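Local coordinates for protein O-methyltransferase family 3 (Niastella koreensis GR20-10, PDB 7CVV) that catalyses magnesium-dependent transfer of a methyl group from S-adenosyl-L-methionine to catechols such as protocatechuic acid, giving meta- and para-methylated products in equal proportion, at residues L64-G69 / L85-Y90. Residues are numbered along the deposited sequence; the frame is centred on the assembly and turned at random.
With SAM (S-adenosylmethionine), chain D.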
ATOM      1  N   LEU A  64       3.390  10.007 -14.984  1.00 27.01           N
ATOM      2  CA  LEU A  64       3.317   9.694 -16.436  1.00 27.03           C
ATOM      3  C   LEU A  64       1.886   9.269 -16.762  1.00 25.84           C
ATOM      4  O   LEU A  64       1.494   8.225 -16.322  1.00 30.11           O
ATOM      5  CB  LEU A  64       4.288   8.568 -16.802  1.00 25.99           C
ATOM      6  CG  LEU A  64       5.745   8.755 -16.392  1.00 25.63           C
ATOM      7  CD1 LEU A  64       6.670   8.137 -17.425  1.00 25.49           C
ATOM      8  CD2 LEU A  64       6.090  10.213 -16.196  1.00 26.92           C
ATOM      9  N   GLY A  65       1.160  10.038 -17.550  1.00 26.62           N
ATOM     10  CA  GLY A  65      -0.185   9.663 -17.998  1.00 28.67           C
ATOM     11  C   GLY A  65      -1.214  10.391 -17.169  1.00 31.18           C
ATOM     12  O   GLY A  65      -1.515   9.917 -16.058  1.00 32.87           O
ATOM     13  N   THR A  66      -1.675  11.531 -17.689  1.00 31.44           N
ATOM     14  CA  THR A  66      -2.625  12.474 -17.041  1.00 31.30           C
ATOM     15  C   THR A  66      -4.067  12.014 -17.294  1.00 30.45           C
ATOM     16  O   THR A  66      -4.818  11.924 -16.311  1.00 33.09           O
ATOM     17  CB  THR A  66      -2.342  13.897 -17.544  1.00 31.86           C
ATOM     18  OG1 THR A  66      -0.920  14.081 -17.528  1.00 34.04           O
ATOM     19  CG2 THR A  66      -3.001  14.966 -16.708  1.00 30.75           C
ATOM     20  N   LEU A  67      -4.411  11.704 -18.551  1.00 28.43           N
ATOM     21  CA  LEU A  67      -5.795  11.516 -19.058  1.00 25.50           C
ATOM     22  C   LEU A  67      -6.621  12.762 -18.699  1.00 25.84           C
ATOM     23  O   LEU A  67      -6.184  13.855 -19.062  1.00 26.54           O
ATOM     24  CB  LEU A  67      -6.359  10.219 -18.480  1.00 26.42           C
ATOM     25  CG  LEU A  67      -7.573   9.646 -19.228  1.00 27.52           C
ATOM     26  CD1 LEU A  67      -7.167   9.033 -20.570  1.00 27.47           C
ATOM     27  CD2 LEU A  67      -8.299   8.618 -18.387  1.00 26.44           C
ATOM     28  N   ALA A  68      -7.744  12.649 -17.989  1.00 27.12           N
ATOM     29  CA  ALA A  68      -8.581  13.812 -17.607  1.00 27.59           C
ATOM     30  C   ALA A  68      -8.090  14.410 -16.285  1.00 27.16           C
ATOM     31  O   ALA A  68      -8.723  15.376 -15.811  1.00 27.32           O
ATOM     32  CB  ALA A  68     -10.033  13.419 -17.523  1.00 29.22           C
ATOM     33  N   GLY A  69      -7.017  13.849 -15.716  1.00 25.66           N
ATOM     34  CA  GLY A  69      -6.417  14.296 -14.445  1.00 24.15           C
ATOM     35  C   GLY A  69      -7.174  13.835 -13.212  1.00 23.22           C
ATOM     36  O   GLY A  69      -7.068  14.506 -12.191  1.00 27.02           O
ATOM     37  N   LEU A  85       3.155  19.131  -8.441  1.00 32.39           N
ATOM     38  CA  LEU A  85       2.968  17.909  -9.256  1.00 28.33           C
ATOM     39  C   LEU A  85       3.157  18.233 -10.738  1.00 28.36           C
ATOM     40  O   LEU A  85       2.442  19.077 -11.302  1.00 27.31           O
ATOM     41  CB  LEU A  85       1.579  17.331  -8.997  1.00 29.19           C
ATOM     42  CG  LEU A  85       1.399  15.875  -9.425  1.00 28.95           C
ATOM     43  CD1 LEU A  85       0.283  15.221  -8.639  1.00 29.17           C
ATOM     44  CD2 LEU A  85       1.115  15.793 -10.911  1.00 31.03           C
ATOM     45  N   ILE A  86       4.095  17.534 -11.352  1.00 31.46           N
ATOM     46  CA  ILE A  86       4.344  17.589 -12.810  1.00 32.85           C
ATOM     47  C   ILE A  86       3.862  16.270 -13.415  1.00 33.46           C
ATOM     48  O   ILE A  86       4.418  15.224 -13.053  1.00 32.46           O
ATOM     49  CB  ILE A  86       5.829  17.881 -13.076  1.00 33.98           C
ATOM     50  CG1 ILE A  86       6.279  19.118 -12.292  1.00 32.95           C
ATOM     51  CG2 ILE A  86       6.087  18.018 -14.573  1.00 34.38           C
ATOM     52  CD1 ILE A  86       7.765  19.335 -12.316  1.00 35.44           C
ATOM     53  N   THR A  87       2.861  16.363 -14.301  1.00 34.19           N
ATOM     54  CA  THR A  87       2.169  15.236 -14.965  1.00 35.32           C
ATOM     55  C   THR A  87       2.414  15.313 -16.478  1.00 34.22           C
ATOM     56  O   THR A  87       2.196  16.389 -17.032  1.00 33.38           O
ATOM     57  CB  THR A  87       0.681  15.232 -14.586  1.00 36.89           C
ATOM     58  OG1 THR A  87       0.106  14.085 -15.220  1.00 38.38           O
ATOM     59  CG2 THR A  87      -0.062  16.495 -14.964  1.00 34.10           C
ATOM     60  N   LEU A  88       2.835  14.208 -17.108  1.00 33.41           N
ATOM     61  CA  LEU A  88       3.169  14.139 -18.562  1.00 34.27           C
ATOM     62  C   LEU A  88       2.019  13.461 -19.332  1.00 36.40           C
ATOM     63  O   LEU A  88       1.450  12.451 -18.810  1.00 36.90           O
ATOM     64  CB  LEU A  88       4.503  13.405 -18.757  1.00 32.31           C
ATOM     65  CG  LEU A  88       5.597  13.785 -17.757  1.00 34.42           C
ATOM     66  CD1 LEU A  88       6.953  13.192 -18.124  1.00 33.62           C
ATOM     67  CD2 LEU A  88       5.694  15.299 -17.614  1.00 36.10           C
ATOM     68  N   GLU A  89       1.694  14.004 -20.519  1.00 33.32           N
ATOM     69  CA  GLU A  89       0.554  13.573 -21.374  1.00 33.57           C
ATOM     70  C   GLU A  89       0.904  13.747 -22.862  1.00 32.94           C
ATOM     71  O   GLU A  89       1.121  14.887 -23.295  1.00 30.56           O
ATOM     72  CB  GLU A  89      -0.703  14.369 -21.007  1.00 31.61           C
ATOM     73  CG  GLU A  89      -1.917  13.997 -21.829  1.00 31.57           C
ATOM     74  CD  GLU A  89      -2.156  12.494 -21.942  1.00 32.01           C
ATOM     75  OE1 GLU A  89      -2.256  11.818 -20.884  1.00 32.12           O
ATOM     76  OE2 GLU A  89      -2.229  11.992 -23.089  1.00 29.46           O
ATOM     77  N   TYR A  90       0.918  12.654 -23.628  1.00 32.05           N
ATOM     78  CA  TYR A  90       1.229  12.666 -25.079  1.00 34.42           C
ATOM     79  C   TYR A  90       0.122  13.408 -25.842  1.00 35.40           C
ATOM     80  O   TYR A  90       0.383  14.049 -26.851  1.00 33.48           O
ATOM     81  CB  TYR A  90       1.392  11.229 -25.569  1.00 35.49           C
ATOM     82  CG  TYR A  90       1.494  11.055 -27.062  1.00 36.72           C
ATOM     83  CD1 TYR A  90       2.688  11.292 -27.733  1.00 36.43           C
ATOM     84  CD2 TYR A  90       0.413  10.584 -27.793  1.00 36.37           C
ATOM     85  CE1 TYR A  90       2.805  11.089 -29.099  1.00 36.34           C
ATOM     86  CE2 TYR A  90       0.512  10.377 -29.160  1.00 37.32           C
ATOM     87  CZ  TYR A  90       1.708  10.629 -29.813  1.00 39.22           C
ATOM     88  OH  TYR A  90       1.780  10.436 -31.160  1.00 41.99           O
TER
HETATM   89  N   SAM D 301      -3.627   7.952 -14.373  1.00 43.57           N
HETATM   90  CA  SAM D 301      -4.786   8.621 -15.023  1.00 42.98           C
HETATM   91  C   SAM D 301      -5.994   8.591 -14.070  1.00 40.97           C
HETATM   92  O   SAM D 301      -6.788   9.547 -14.109  1.00 35.99           O
HETATM   93  OXT SAM D 301      -6.087   7.616 -13.306  1.00 39.93           O
HETATM   94  CB  SAM D 301      -5.138   7.901 -16.331  1.00 47.81           C
HETATM   95  CG  SAM D 301      -3.998   7.807 -17.377  1.00 49.57           C
HETATM   96  SD  SAM D 301      -4.560   6.689 -18.691  1.00 49.24           S
HETATM   97  CE  SAM D 301      -4.291   5.107 -17.885  1.00 50.22           C
HETATM   98  C5' SAM D 301      -3.235   6.675 -19.928  1.00 40.00           C
HETATM   99  C4' SAM D 301      -2.804   8.025 -20.443  1.00 35.74           C
HETATM  100  O4' SAM D 301      -1.426   7.926 -20.875  1.00 31.82           O
HETATM  101  C3' SAM D 301      -3.591   8.572 -21.635  1.00 33.64           C
HETATM  102  O3' SAM D 301      -4.001   9.902 -21.359  1.00 30.62           O
HETATM  103  C2' SAM D 301      -2.573   8.549 -22.777  1.00 33.51           C
HETATM  104  O2' SAM D 301      -2.708   9.627 -23.670  1.00 34.69           O
HETATM  105  C1' SAM D 301      -1.272   8.727 -22.013  1.00 32.95           C
HETATM  106  N9  SAM D 301      -0.091   8.277 -22.727  1.00 35.18           N
HETATM  107  C8  SAM D 301       0.008   7.146 -23.499  1.00 35.24           C
HETATM  108  N7  SAM D 301       1.205   6.979 -24.009  1.00 35.96           N
HETATM  109  C5  SAM D 301       1.947   8.042 -23.519  1.00 33.42           C
HETATM  110  C6  SAM D 301       3.292   8.407 -23.692  1.00 33.81           C
HETATM  111  N6  SAM D 301       4.135   7.707 -24.446  1.00 32.61           N
HETATM  112  N1  SAM D 301       3.735   9.509 -23.039  1.00 30.43           N
HETATM  113  C2  SAM D 301       2.864  10.188 -22.284  1.00 32.58           C
HETATM  114  N3  SAM D 301       1.567   9.954 -22.071  1.00 33.60           N
HETATM  115  C4  SAM D 301       1.163   8.847 -22.717  1.00 34.24           C
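Part of the S-adenosylmethionine site of this Rossmann-like methyltransferase lies where the loop after one strand meets the end of its parallel neighbour: Gly65 to Leu67 come up against Glu89. Gly65 N, just past the end of its strand, donates to Leu88 O at 2.7 Å, in the carbonyl plane. On one face of the sheet Leu64 and Leu88 lie side by side, with CD2 of Leu64 3.7 Å from CD1 of Leu88.

Glu89 carries the loop and the ribose together. Its CG stands anti to the backbone N (chi1 -180°) and the chain then bends at chi2 (48°), bringing OE1 to the amides of Thr66 and Leu67. Glu89 OE1 takes the amide of Thr66 on its anti lone pair, while Leu67 N meets this OE1 from above the carboxylate plane at 3.2 Å in a nearly straight bond (165°). Glu89 OE1 also accepts a hydrogen bond from SAM O3' at 2.6 Å, and Glu89 OE2 one from SAM O2'. A glutamine here, with one acceptor oxygen and no charge, would probably leave a ribose hydroxyl or the two loop amides without a mate.

The side chains of Thr66 and Thr87 cross at about a right angle, Thr66 OG1 lying 2.5 Å from Thr87 OG1. Leu88 O is a competing, weaker acceptor for the Thr66 hydroxyl, and the geometry does not settle which takes the proton. Leu67 points away from the strand, its CB 3.4 Å from SAM CB. A type II' turn from Thr66 to Gly69 is closed by Gly69 N to Thr66 O.

Strand 60-64 runs between strands 84-89 and 135-138 in the sheet. Gly69 is the N-cap of helix 70-76, helix 92-103 packs against Thr66, Leu67 and Glu89, and helix 22-33 touches Leu67 and Ala68.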